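Local coordinates for protein kinase A regulatory subunit, putative (Trypanosoma cruzi, PDB 6HYQ), which is the putative regulatory subunit of protein kinase A and carries two cyclic nucleotide-binding domains, each with a guanosine bound here, at residues E113-T118 with D139-L144; A58-R63 with V135-T140; R243-V248 with G294-S299; L236-N241 with L259-F264. One frame throughout, in Å; residues are numbered along the deposited sequence. Where two conformers were deposited one is given.

In the fold
Residues 58-63, where helix 51-60 passes into strand 62-67, open interaction 2, which closes 72 residues later at 135-140 and pairs strands 62-67 and 130-137, first and last in chain order and neighbours in their sheet. Interaction 1 opens inside that loop at 113-118 and closes at 139-144, on the same stretch, overlapping at D139 and T140; it ties ligand-side helix 111-116 to helix 138-144. In the second domain interactions 4 and 3 cross: 236-241 opens, 243-248 follows, then 259-264 closes interaction 4 and C-terminal 294-299 closes interaction 3. Both touch the second guanosine, their centres about 13 Å apart; the centres of interactions 1 and 3 are about 41 Å apart, on opposite sides of the chain's centre.

Interaction 1 (E113-T118 with D139-L144); sequences ELMYDT and DTYRNL. With GMP (guanosine), chain E.
L114 and M115 of helix 111-116 meet the ring of Y141 on helix 138-144, while E113, just before them, serves the guanosine. The E113 side chain bends at its second torsion (chi2 69°), which folds the carboxylate over to the sugar. There OE1 accepts from the ligand O3' at 2.7 Å and OE2 from the ligand O5' at 2.7 Å, so the carboxylate is held at both oxygens; OE2 also takes the backbone N-H of V121. The CB of L114 points toward the second helix. It lies 3.8 Å from CE2 of Y141, and L114 CD1 reaches CD2 of the same ring at 3.9 Å; the two side chains meet obliquely, and both also touch L83 of strand 82-86. The L114 carbonyl oxygen is passed by R142 CD at 4.2 Å. Helix 111-116 is the helix of the phosphate-binding cassette in the cyclic nucleotide-binding fold, and 138-144 follows the last strand, as the B helix does in related regulatory subunits; the contact joins the two. M115, modelled in two conformers, has its CG 3.2 Å from Y141 OH, near the ring plane, and packs on A149 and R153 of helix 149-160. Y116 turns elsewhere, its OH bonded to R153. At D117 the chain leaves the helix with positive phi (32°). In the conformer given, D117 OD2 stands 4.1 Å from R142 NE; the oxygen is off the guanidinium plane with no N-H aimed at it, so the pair is an attraction of charges only, at the exposed end of the contact.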
# COMPACT_ATOMS: atom_id res chain seq x y z
N GLU A 113 18.36 3.36 -1.84
CA GLU A 113 19.64 4.00 -1.63
C GLU A 113 19.52 5.06 -0.57
O GLU A 113 20.44 5.26 0.24
CB GLU A 113 20.08 4.67 -2.94
CG GLU A 113 20.47 3.66 -4.07
CD GLU A 113 19.29 2.82 -4.68
OE1 GLU A 113 18.09 3.22 -4.63
OE2 GLU A 113 19.62 1.74 -5.22
N LEU A 114 18.37 5.78 -0.56
CA LEU A 114 18.12 6.80 0.45
C LEU A 114 17.86 6.24 1.84
O LEU A 114 18.08 6.93 2.83
CB LEU A 114 16.93 7.67 0.04
CG LEU A 114 17.14 8.41 -1.29
CD1 LEU A 114 16.00 9.32 -1.53
CD2 LEU A 114 18.48 9.19 -1.33
N MET A 115 17.28 5.06 1.96
CA MET A 115 16.94 4.53 3.27
C MET A 115 18.13 3.76 3.86
O MET A 115 18.31 3.76 5.09
CB MET A 115 15.72 3.58 3.19
CG MET A 115 14.37 4.19 2.77
SD MET A 115 13.07 3.00 2.40
CE MET A 115 12.56 2.71 4.06
N TYR A 116 18.91 3.12 3.01
CA TYR A 116 19.99 2.27 3.50
C TYR A 116 21.39 2.85 3.17
O TYR A 116 22.40 2.19 3.48
CB TYR A 116 19.76 0.83 3.00
CG TYR A 116 18.42 0.27 3.48
CD1 TYR A 116 18.27 -0.30 4.75
CD2 TYR A 116 17.34 0.27 2.63
CE1 TYR A 116 16.99 -0.85 5.17
CE2 TYR A 116 16.01 -0.23 3.05
CZ TYR A 116 15.86 -0.76 4.29
OH TYR A 116 14.61 -1.27 4.63
N ASP A 117 21.45 4.11 2.71
CA ASP A 117 22.67 4.80 2.29
C ASP A 117 23.66 3.81 1.71
O ASP A 117 24.57 3.33 2.39
CB ASP A 117 23.29 5.59 3.46
CG ASP A 117 22.80 7.04 3.53
OD1 ASP A 117 22.50 7.65 2.48
OD2 ASP A 117 22.70 7.59 4.65
N THR A 118 23.46 3.50 0.44
CA THR A 118 24.32 2.61 -0.33
C THR A 118 24.29 3.11 -1.76
O THR A 118 23.41 3.89 -2.12
CB THR A 118 23.86 1.16 -0.23
OG1 THR A 118 24.65 0.32 -1.08
CG2 THR A 118 22.47 1.02 -0.67
N ASP A 139 18.05 15.58 0.87
CA ASP A 139 17.89 16.33 2.12
C ASP A 139 16.43 16.38 2.57
O ASP A 139 16.15 16.15 3.75
CB ASP A 139 18.45 17.76 1.99
CG ASP A 139 19.98 17.83 2.05
OD1 ASP A 139 20.59 17.14 2.89
OD2 ASP A 139 20.58 18.60 1.27
N THR A 140 15.48 16.64 1.63
CA THR A 140 14.05 16.78 1.99
C THR A 140 13.43 15.44 2.38
O THR A 140 12.53 15.38 3.21
CB THR A 140 13.30 17.38 0.80
OG1 THR A 140 13.95 18.58 0.38
CG2 THR A 140 11.90 17.67 1.19
N TYR A 141 13.86 14.37 1.75
CA TYR A 141 13.34 13.04 2.10
C TYR A 141 13.78 12.63 3.51
O TYR A 141 12.94 12.32 4.35
CB TYR A 141 13.78 12.00 1.07
CG TYR A 141 13.38 10.58 1.42
CD1 TYR A 141 12.06 10.15 1.28
CD2 TYR A 141 14.31 9.69 1.93
CE1 TYR A 141 11.69 8.87 1.62
CE2 TYR A 141 13.95 8.40 2.27
CZ TYR A 141 12.65 7.99 2.12
OH TYR A 141 12.33 6.70 2.46
N ARG A 142 15.09 12.69 3.81
CA ARG A 142 15.60 12.19 5.09
C ARG A 142 15.12 13.05 6.26
O ARG A 142 15.01 12.54 7.38
CB ARG A 142 17.13 12.11 5.09
CG ARG A 142 17.68 10.96 4.24
CD ARG A 142 19.18 10.70 4.32
NE ARG A 142 19.62 10.12 5.58
CZ ARG A 142 20.03 10.83 6.64
NH1 ARG A 142 20.04 12.16 6.61
NH2 ARG A 142 20.43 10.20 7.73
N ASN A 143 14.79 14.31 6.01
CA ASN A 143 14.39 15.24 7.05
C ASN A 143 12.89 15.39 7.21
O ASN A 143 12.46 15.81 8.28
CB ASN A 143 14.94 16.66 6.79
CG ASN A 143 16.25 16.91 7.49
OD1 ASN A 143 16.34 16.83 8.71
ND2 ASN A 143 17.27 17.23 6.72
N LEU A 144 12.10 15.09 6.18
CA LEU A 144 10.66 15.32 6.22
C LEU A 144 9.82 14.10 5.85
O LEU A 144 8.61 14.17 5.98
CB LEU A 144 10.30 16.48 5.27
CG LEU A 144 8.92 17.12 5.36
CD1 LEU A 144 8.70 17.79 6.69
CD2 LEU A 144 8.74 18.11 4.24
O5' GMP E . 18.33 0.25 -7.09
C5' GMP E . 17.64 1.35 -7.66
C4' GMP E . 16.14 1.28 -7.43
O4' GMP E . 15.61 0.08 -8.04
C3' GMP E . 15.64 1.23 -5.97
O3' GMP E . 15.57 2.51 -5.38
C2' GMP E . 14.29 0.55 -6.08
O2' GMP E . 13.22 1.48 -6.37
C1' GMP E . 14.52 -0.42 -7.26
N9 GMP E . 14.95 -1.73 -6.79
C8 GMP E . 16.22 -2.03 -6.42
N7 GMP E . 16.26 -3.32 -6.09
C5 GMP E . 15.02 -3.76 -6.25
C6 GMP E . 14.39 -5.13 -6.05
O6 GMP E . 15.06 -6.04 -5.65
N1 GMP E . 13.00 -5.28 -6.36
C2 GMP E . 12.17 -4.21 -6.80
N2 GMP E . 10.77 -4.54 -7.03
N3 GMP E . 12.75 -2.94 -7.02
C4 GMP E . 14.20 -2.77 -6.70

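Interaction 2 (A58-R63 with V135-T140); sequences AGAMQR and VLDRDT
Q62 and V135 pair through two backbone hydrogen bonds: Q62 N gives to V135 O at 3.1 Å, and V135 N gives to Q62 O at 2.9 Å, the straighter of the two at 153°. They form an antiparallel hydrogen-bonded pair joining strand 62-67, at the edge of its sheet, to strand 130-137, the first and last strands of the beta roll that makes up a cyclic nucleotide-binding domain of the cupin clan. On the other side of strand 130-137, L136 is bonded through its backbone to L83 of strand 82-86, so the strand is gripped between two neighbours.

Beyond the pair, the strand turns into helix 138-144 at D137, the N-cap. Its OD2 accepts from T140 N at 2.8 Å, the donor standing above the carboxylate plane, and the T140 hydroxyl sits close to both D137 oxygens and to the OH of Y21. With chi1 at 59°, the D137 carboxylate is swung forward over the first turn of the helix. V135 O has a further, weaker visitor in the CA-H of M61, with CA at 3.3 Å from that oxygen.

V135 and Q62 project to the same face of the sheet, where V135 also covers K82 and Y84. M61, L136 and A60 supply the buried packing. M61, in the conformer given, is bent at chi2 and chi3 and sets its SD against L136 CB, with I85 and L40 nearby. A60, where the chain passes from helix 51-60 to strand 62-67, points toward the second segment: its CB touches L136 CD1 at 4.1 Å and T140 CG2 at 4.2 Å.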
# COMPACT_ATOMS: atom_id res chain seq x y z
N ALA A 58 5.30 18.19 -2.02
CA ALA A 58 4.91 18.44 -3.40
C ALA A 58 5.53 19.70 -3.97
O ALA A 58 5.76 19.79 -5.17
CB ALA A 58 3.40 18.50 -3.51
N GLY A 59 5.76 20.72 -3.14
CA GLY A 59 6.47 21.89 -3.64
C GLY A 59 7.95 21.68 -3.86
O GLY A 59 8.56 22.36 -4.71
N ALA A 60 8.55 20.72 -3.18
CA ALA A 60 9.97 20.51 -3.36
C ALA A 60 10.27 19.55 -4.49
O ALA A 60 11.42 19.42 -4.88
CB ALA A 60 10.58 20.02 -2.06
N MET A 61 9.25 18.94 -5.06
CA MET A 61 9.43 18.08 -6.22
C MET A 61 9.75 18.91 -7.45
O MET A 61 9.49 20.10 -7.49
CB MET A 61 8.15 17.27 -6.50
CG MET A 61 7.78 16.25 -5.44
SD MET A 61 8.99 14.93 -5.42
CE MET A 61 7.94 13.56 -5.01
N GLN A 62 10.32 18.25 -8.45
CA GLN A 62 10.65 18.87 -9.73
C GLN A 62 10.33 17.87 -10.82
O GLN A 62 10.41 16.67 -10.61
CB GLN A 62 12.12 19.28 -9.84
CG GLN A 62 12.66 20.00 -8.64
CD GLN A 62 14.04 20.60 -8.85
OE1 GLN A 62 14.23 21.47 -9.69
NE2 GLN A 62 15.02 20.15 -8.07
N ARG A 63 9.89 18.39 -11.96
CA ARG A 63 9.66 17.57 -13.13
C ARG A 63 10.96 17.00 -13.70
O ARG A 63 12.02 17.61 -13.67
CB ARG A 63 8.97 18.37 -14.24
CG ARG A 63 8.56 17.52 -15.47
CD ARG A 63 7.08 17.68 -15.79
NE ARG A 63 6.80 18.91 -16.51
CZ ARG A 63 5.63 19.54 -16.51
NH1 ARG A 63 5.50 20.64 -17.21
NH2 ARG A 63 4.62 19.09 -15.78
N VAL A 135 10.80 14.39 -8.87
CA VAL A 135 12.11 14.09 -8.27
C VAL A 135 12.22 14.89 -6.98
O VAL A 135 11.92 16.10 -6.95
CB VAL A 135 13.29 14.42 -9.20
CG1 VAL A 135 14.57 13.75 -8.72
CG2 VAL A 135 13.01 14.06 -10.61
N LEU A 136 12.64 14.21 -5.91
CA LEU A 136 12.84 14.77 -4.61
C LEU A 136 14.30 14.62 -4.28
O LEU A 136 14.93 13.61 -4.65
CB LEU A 136 11.98 14.04 -3.59
CG LEU A 136 11.84 14.57 -2.17
CD1 LEU A 136 11.21 15.95 -2.17
CD2 LEU A 136 11.05 13.58 -1.33
N ASP A 137 14.84 15.60 -3.55
CA ASP A 137 16.24 15.63 -3.15
C ASP A 137 16.44 14.84 -1.85
O ASP A 137 15.50 14.71 -1.06
CB ASP A 137 16.63 17.08 -2.92
CG ASP A 137 15.78 17.73 -1.84
OD1 ASP A 137 14.59 18.06 -2.03
OD2 ASP A 137 16.30 17.91 -0.76
N ARG A 138 17.66 14.30 -1.65
CA ARG A 138 17.93 13.51 -0.44
C ARG A 138 17.66 14.31 0.82
O ARG A 138 17.14 13.76 1.79
CB ARG A 138 19.37 12.98 -0.41
CG ARG A 138 19.71 12.09 0.80
CD ARG A 138 20.96 11.24 0.58
NE ARG A 138 22.15 12.00 0.28
CZ ARG A 138 23.36 11.46 0.22
NH1 ARG A 138 23.52 10.17 0.45
NH2 ARG A 138 24.43 12.21 -0.07
N ASP A 139 18.05 15.58 0.87
CA ASP A 139 17.89 16.33 2.12
C ASP A 139 16.43 16.38 2.57
O ASP A 139 16.15 16.15 3.75
CB ASP A 139 18.45 17.76 1.99
CG ASP A 139 19.98 17.83 2.05
OD1 ASP A 139 20.59 17.14 2.89
OD2 ASP A 139 20.58 18.60 1.27
N THR A 140 15.48 16.64 1.63
CA THR A 140 14.05 16.78 1.99
C THR A 140 13.43 15.44 2.38
O THR A 140 12.53 15.38 3.21
CB THR A 140 13.30 17.38 0.80
OG1 THR A 140 13.95 18.58 0.38
CG2 THR A 140 11.90 17.67 1.19

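Interaction 3 (R243-V248 with G294-S299); sequences RTVADV and GAAQPS. With GMP (guanosine), chain F.
R243 lies along the C-terminal tail from Q297 to S299. Its backbone N gives a hydrogen bond to Q297 O, modelled so short that its length is doubtful. From there CB stands 3.4 Å from Q297 O, and CG touches both that oxygen and OG of S299, the latter at 3.5 Å. CD then runs beside the Q297 side chain, 3.9 Å from its NE2; the two chains point the same way, with amide and guanidinium planes 33° apart. A bend at chi3 (122°) swings the guanidinium along the tail. NH1 comes to rest near S299 OG, at an angle too poor for a hydrogen bond, while P298 O lies 3.8 Å from NH1 at the guanidinium edge; NH2 has a long, weak pairing with E198.

R243 lies in the phosphate-binding cassette of the second cyclic nucleotide-binding domain, in the loop after helix 236-239, and the tail follows helix 285-292, which G294 closes with a Schellman motif. Two residues after R243, V245 N donates to O5' of the guanosine at 3.3 Å, and V245 CG2 and V248 CG2 lie against its sugar side. V245 turns its other methyl, CG1, outward to A296 CB at 3.7 Å, so one valine touches both ligand and tail. A water bridges the same two segments, giving to T244 O at 3.3 Å and to A295 O at 3.2 Å.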
# COMPACT_ATOMS: atom_id res chain seq x y z
N ARG A 243 -20.22 -1.73 -0.60
CA ARG A 243 -20.15 -1.41 0.79
C ARG A 243 -20.07 -2.70 1.56
O ARG A 243 -20.11 -3.81 1.00
CB ARG A 243 -21.33 -0.54 1.19
CG ARG A 243 -21.24 0.87 0.69
CD ARG A 243 -22.57 1.61 1.01
NE ARG A 243 -22.50 2.84 1.82
CZ ARG A 243 -21.95 4.00 1.46
NH1 ARG A 243 -21.31 4.16 0.31
NH2 ARG A 243 -22.02 5.02 2.29
N THR A 244 -19.80 -2.58 2.84
CA THR A 244 -19.49 -3.78 3.59
C THR A 244 -20.77 -4.51 3.79
O THR A 244 -21.76 -3.91 4.11
CB THR A 244 -18.90 -3.43 4.92
OG1 THR A 244 -19.83 -2.53 5.52
CG2 THR A 244 -17.47 -2.78 4.75
N VAL A 245 -20.67 -5.81 3.80
CA VAL A 245 -21.76 -6.75 3.82
C VAL A 245 -21.78 -7.56 5.12
O VAL A 245 -22.63 -8.46 5.28
CB VAL A 245 -21.57 -7.69 2.63
CG1 VAL A 245 -21.52 -6.93 1.34
CG2 VAL A 245 -20.30 -8.40 2.80
N ALA A 246 -20.88 -7.24 6.07
CA ALA A 246 -20.86 -7.85 7.39
C ALA A 246 -20.25 -6.92 8.41
O ALA A 246 -19.49 -6.00 8.04
CB ALA A 246 -20.02 -9.14 7.41
N ASP A 247 -20.63 -7.11 9.66
CA ASP A 247 -19.88 -6.59 10.80
C ASP A 247 -18.70 -7.51 11.05
O ASP A 247 -18.82 -8.73 10.91
CB ASP A 247 -20.66 -6.53 12.13
CG ASP A 247 -22.02 -5.80 12.05
OD1 ASP A 247 -22.14 -4.66 11.57
OD2 ASP A 247 -22.99 -6.34 12.61
N VAL A 248 -17.59 -6.91 11.52
CA VAL A 248 -16.49 -7.67 12.06
C VAL A 248 -16.25 -7.10 13.41
O VAL A 248 -15.99 -5.86 13.52
CB VAL A 248 -15.20 -7.61 11.23
CG1 VAL A 248 -14.07 -8.60 11.91
CG2 VAL A 248 -15.44 -7.98 9.78
N GLY A 294 -27.25 -9.98 -5.17
CA GLY A 294 -26.94 -8.57 -5.37
C GLY A 294 -27.18 -7.67 -4.19
O GLY A 294 -27.60 -6.52 -4.37
N ALA A 295 -26.93 -8.15 -2.97
CA ALA A 295 -27.22 -7.39 -1.75
C ALA A 295 -26.13 -6.42 -1.32
O ALA A 295 -25.84 -6.41 -0.14
CB ALA A 295 -27.55 -8.36 -0.61
N ALA A 296 -25.53 -5.59 -2.19
CA ALA A 296 -24.70 -4.48 -1.68
C ALA A 296 -24.49 -3.37 -2.73
O ALA A 296 -24.60 -3.61 -3.93
CB ALA A 296 -23.36 -5.01 -1.19
N GLN A 297 -24.14 -2.10 -2.22
CA GLN A 297 -23.93 -0.93 -3.10
C GLN A 297 -22.46 -0.52 -3.18
O GLN A 297 -21.71 -0.70 -2.21
CB GLN A 297 -24.71 0.31 -2.61
CG GLN A 297 -23.92 1.70 -2.72
CD GLN A 297 -24.70 3.00 -2.30
OE1 GLN A 297 -24.56 4.07 -2.92
NE2 GLN A 297 -25.47 2.90 -1.22
N PRO A 298 -22.04 0.09 -4.29
CA PRO A 298 -20.64 0.52 -4.45
C PRO A 298 -20.22 1.67 -3.54
O PRO A 298 -21.02 2.51 -3.13
CB PRO A 298 -20.56 0.92 -5.93
CG PRO A 298 -21.66 0.16 -6.58
CD PRO A 298 -22.74 -0.00 -5.59
N SER A 299 -18.90 1.75 -3.32
CA SER A 299 -18.28 2.77 -2.46
C SER A 299 -16.91 3.11 -3.02
O SER A 299 -15.93 2.43 -2.74
CB SER A 299 -18.12 2.30 -0.98
OG SER A 299 -18.71 3.19 -0.05
O5' GMP F . -17.89 -7.39 4.60
C5' GMP F . -17.00 -7.01 5.66
C4' GMP F . -15.86 -7.99 5.79
O4' GMP F . -16.34 -9.16 6.46
C3' GMP F . -15.25 -8.52 4.50
O3' GMP F . -14.33 -7.62 3.89
C2' GMP F . -14.62 -9.81 4.97
O2' GMP F . -13.36 -9.50 5.61
C1' GMP F . -15.64 -10.28 6.04
N9 GMP F . -16.62 -11.19 5.48
C8 GMP F . -17.72 -10.77 4.79
N7 GMP F . -18.40 -11.85 4.35
C5 GMP F . -17.68 -12.90 4.72
C6 GMP F . -17.90 -14.38 4.51
O6 GMP F . -18.87 -14.81 3.90
N1 GMP F . -16.96 -15.27 5.08
C2 GMP F . -15.80 -14.84 5.80
N2 GMP F . -14.81 -15.79 6.36
N3 GMP F . -15.62 -13.45 5.96
C4 GMP F . -16.59 -12.49 5.43
O HOH W 1 -24.02 -4.60 1.82

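Interaction 4 (L236-N241 with L259-F264); sequences LEFLNN and LNRRHF. With GMP (guanosine), chain F.
F238 stands between F264 and R261, and aromatic contacts dominate. Its ring sets an edge against the face of F264, a T-shaped pair with centroids 5.2 Å apart and planes at 67°. F238 CB also lies over that F264 face, a CH-pi contact at 3.9 Å from the ring centroid, and L239 CD2 comes to the F264 edge.

On one face of F238 the extended R261 chain provides the second CH-pi contact: CG sits 3.9 Å from the ring centroid. Farther out, F238 CD1 lies over the R261 guanidinium face, the planes 60° apart, and NH1 is only 3.1 Å from F238 CE1. This joins the short cassette helix 236-239 of the second cyclic nucleotide-binding domain to the end of strand 254-260, with I272 and L275 of helix 272-275 covering L239 and F264.

Polar contacts are looser. R261 NH2 stands 3.5 Å from E237 O, not a bond, whereas NH1 finds its main partner in G199 O. Guanosine is met on the other side of the helix: its O3' gives to E237 OE1 at 2.7 Å, and L236 CD1 touches C8 of the base.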
# COMPACT_ATOMS: atom_id res chain seq x y z
N LEU A 236 -12.94 -7.81 0.78
CA LEU A 236 -14.07 -8.11 -0.14
C LEU A 236 -14.53 -6.89 -0.91
O LEU A 236 -14.61 -6.91 -2.14
CB LEU A 236 -15.26 -8.70 0.62
CG LEU A 236 -15.01 -10.07 1.27
CD1 LEU A 236 -16.28 -10.65 1.77
CD2 LEU A 236 -14.33 -11.04 0.38
N GLU A 237 -14.75 -5.80 -0.18
CA GLU A 237 -15.29 -4.56 -0.70
C GLU A 237 -14.33 -3.86 -1.61
O GLU A 237 -14.76 -2.99 -2.40
CB GLU A 237 -15.62 -3.61 0.46
CG GLU A 237 -16.75 -4.11 1.32
CD GLU A 237 -16.44 -5.30 2.33
OE1 GLU A 237 -15.32 -5.29 2.95
OE2 GLU A 237 -17.32 -6.17 2.56
N PHE A 238 -13.02 -4.10 -1.42
CA PHE A 238 -12.01 -3.53 -2.32
C PHE A 238 -11.93 -4.39 -3.60
O PHE A 238 -11.77 -3.86 -4.69
CB PHE A 238 -10.61 -3.49 -1.65
CG PHE A 238 -10.53 -2.76 -0.32
CD1 PHE A 238 -11.61 -1.98 0.16
CD2 PHE A 238 -9.43 -2.91 0.49
CE1 PHE A 238 -11.55 -1.37 1.37
CE2 PHE A 238 -9.35 -2.26 1.71
CZ PHE A 238 -10.40 -1.51 2.15
N LEU A 239 -12.09 -5.71 -3.50
CA LEU A 239 -12.03 -6.52 -4.72
C LEU A 239 -13.24 -6.22 -5.60
O LEU A 239 -13.10 -6.04 -6.81
CB LEU A 239 -11.97 -8.03 -4.40
CG LEU A 239 -10.77 -8.59 -3.60
CD1 LEU A 239 -10.98 -10.03 -2.97
CD2 LEU A 239 -9.52 -8.60 -4.42
N ASN A 240 -14.40 -6.04 -4.98
CA ASN A 240 -15.68 -6.13 -5.67
C ASN A 240 -16.52 -4.87 -5.52
O ASN A 240 -17.73 -4.93 -5.76
CB ASN A 240 -16.47 -7.36 -5.15
CG ASN A 240 -16.00 -8.70 -5.76
OD1 ASN A 240 -15.50 -8.75 -6.90
ND2 ASN A 240 -16.19 -9.81 -5.00
N ASN A 241 -15.91 -3.76 -5.08
CA ASN A 241 -16.51 -2.41 -5.11
C ASN A 241 -17.97 -2.35 -4.63
O ASN A 241 -18.87 -1.89 -5.32
CB ASN A 241 -16.41 -1.78 -6.50
CG ASN A 241 -14.98 -1.43 -6.88
OD1 ASN A 241 -14.30 -0.69 -6.18
ND2 ASN A 241 -14.52 -1.96 -8.01
N LEU A 259 -3.80 -1.54 6.78
CA LEU A 259 -3.42 -1.01 5.47
C LEU A 259 -4.62 -0.24 4.96
O LEU A 259 -5.77 -0.72 5.02
CB LEU A 259 -3.03 -2.13 4.48
CG LEU A 259 -2.70 -1.69 3.06
CD1 LEU A 259 -1.47 -0.79 3.15
CD2 LEU A 259 -2.49 -2.86 2.10
N ASN A 260 -4.36 0.97 4.57
CA ASN A 260 -5.42 1.82 4.09
C ASN A 260 -5.85 1.43 2.69
O ASN A 260 -5.07 0.94 1.88
CB ASN A 260 -5.01 3.31 4.13
CG ASN A 260 -6.19 4.26 3.70
OD1 ASN A 260 -6.33 4.55 2.58
ND2 ASN A 260 -6.94 4.72 4.63
N ARG A 261 -7.13 1.69 2.41
CA ARG A 261 -7.68 1.41 1.09
C ARG A 261 -6.85 2.07 -0.04
O ARG A 261 -6.66 1.48 -1.13
CB ARG A 261 -9.12 1.94 1.04
CG ARG A 261 -9.78 1.50 -0.19
CD ARG A 261 -11.17 2.04 -0.22
NE ARG A 261 -11.87 1.50 -1.35
CZ ARG A 261 -12.99 0.79 -1.24
NH1 ARG A 261 -13.54 0.55 -0.06
NH2 ARG A 261 -13.58 0.34 -2.33
N ARG A 262 -6.33 3.25 0.19
CA ARG A 262 -5.60 3.80 -0.92
C ARG A 262 -4.31 3.04 -1.21
O ARG A 262 -3.73 3.23 -2.30
CB ARG A 262 -5.28 5.27 -0.68
CG ARG A 262 -4.29 5.53 0.49
CD ARG A 262 -4.65 6.79 1.26
NE ARG A 262 -3.99 6.80 2.56
CZ ARG A 262 -2.87 7.44 2.86
NH1 ARG A 262 -2.23 8.17 1.96
NH2 ARG A 262 -2.39 7.34 4.10
N HIS A 263 -3.86 2.16 -0.33
CA HIS A 263 -2.62 1.50 -0.59
C HIS A 263 -2.80 0.05 -1.05
O HIS A 263 -1.77 -0.66 -1.18
CB HIS A 263 -1.69 1.50 0.68
CG HIS A 263 -1.27 2.89 1.07
ND1 HIS A 263 -0.80 3.79 0.13
CD2 HIS A 263 -1.27 3.56 2.25
CE1 HIS A 263 -0.52 4.94 0.71
NE2 HIS A 263 -0.82 4.84 1.99
N PHE A 264 -4.06 -0.41 -1.10
CA PHE A 264 -4.40 -1.81 -1.26
C PHE A 264 -3.80 -2.40 -2.54
O PHE A 264 -3.15 -3.46 -2.53
CB PHE A 264 -5.92 -1.96 -1.24
CG PHE A 264 -6.41 -3.33 -1.60
CD1 PHE A 264 -6.23 -4.41 -0.76
CD2 PHE A 264 -7.07 -3.53 -2.79
CE1 PHE A 264 -6.68 -5.68 -1.13
CE2 PHE A 264 -7.54 -4.76 -3.14
CZ PHE A 264 -7.35 -5.84 -2.34
O5' GMP F . -17.89 -7.39 4.60
C5' GMP F . -17.00 -7.01 5.66
C4' GMP F . -15.86 -7.99 5.79
O4' GMP F . -16.34 -9.16 6.46
C3' GMP F . -15.25 -8.52 4.50
O3' GMP F . -14.33 -7.62 3.89
C2' GMP F . -14.62 -9.81 4.97
O2' GMP F . -13.36 -9.50 5.61
C1' GMP F . -15.64 -10.28 6.04
N9 GMP F . -16.62 -11.19 5.48
C8 GMP F . -17.72 -10.77 4.79
N7 GMP F . -18.40 -11.85 4.35
C5 GMP F . -17.68 -12.90 4.72
C6 GMP F . -17.90 -14.38 4.51
O6 GMP F . -18.87 -14.81 3.90
N1 GMP F . -16.96 -15.27 5.08
C2 GMP F . -15.80 -14.84 5.80
N2 GMP F . -14.81 -15.79 6.36
N3 GMP F . -15.62 -13.45 5.96
C4 GMP F . -16.59 -12.49 5.43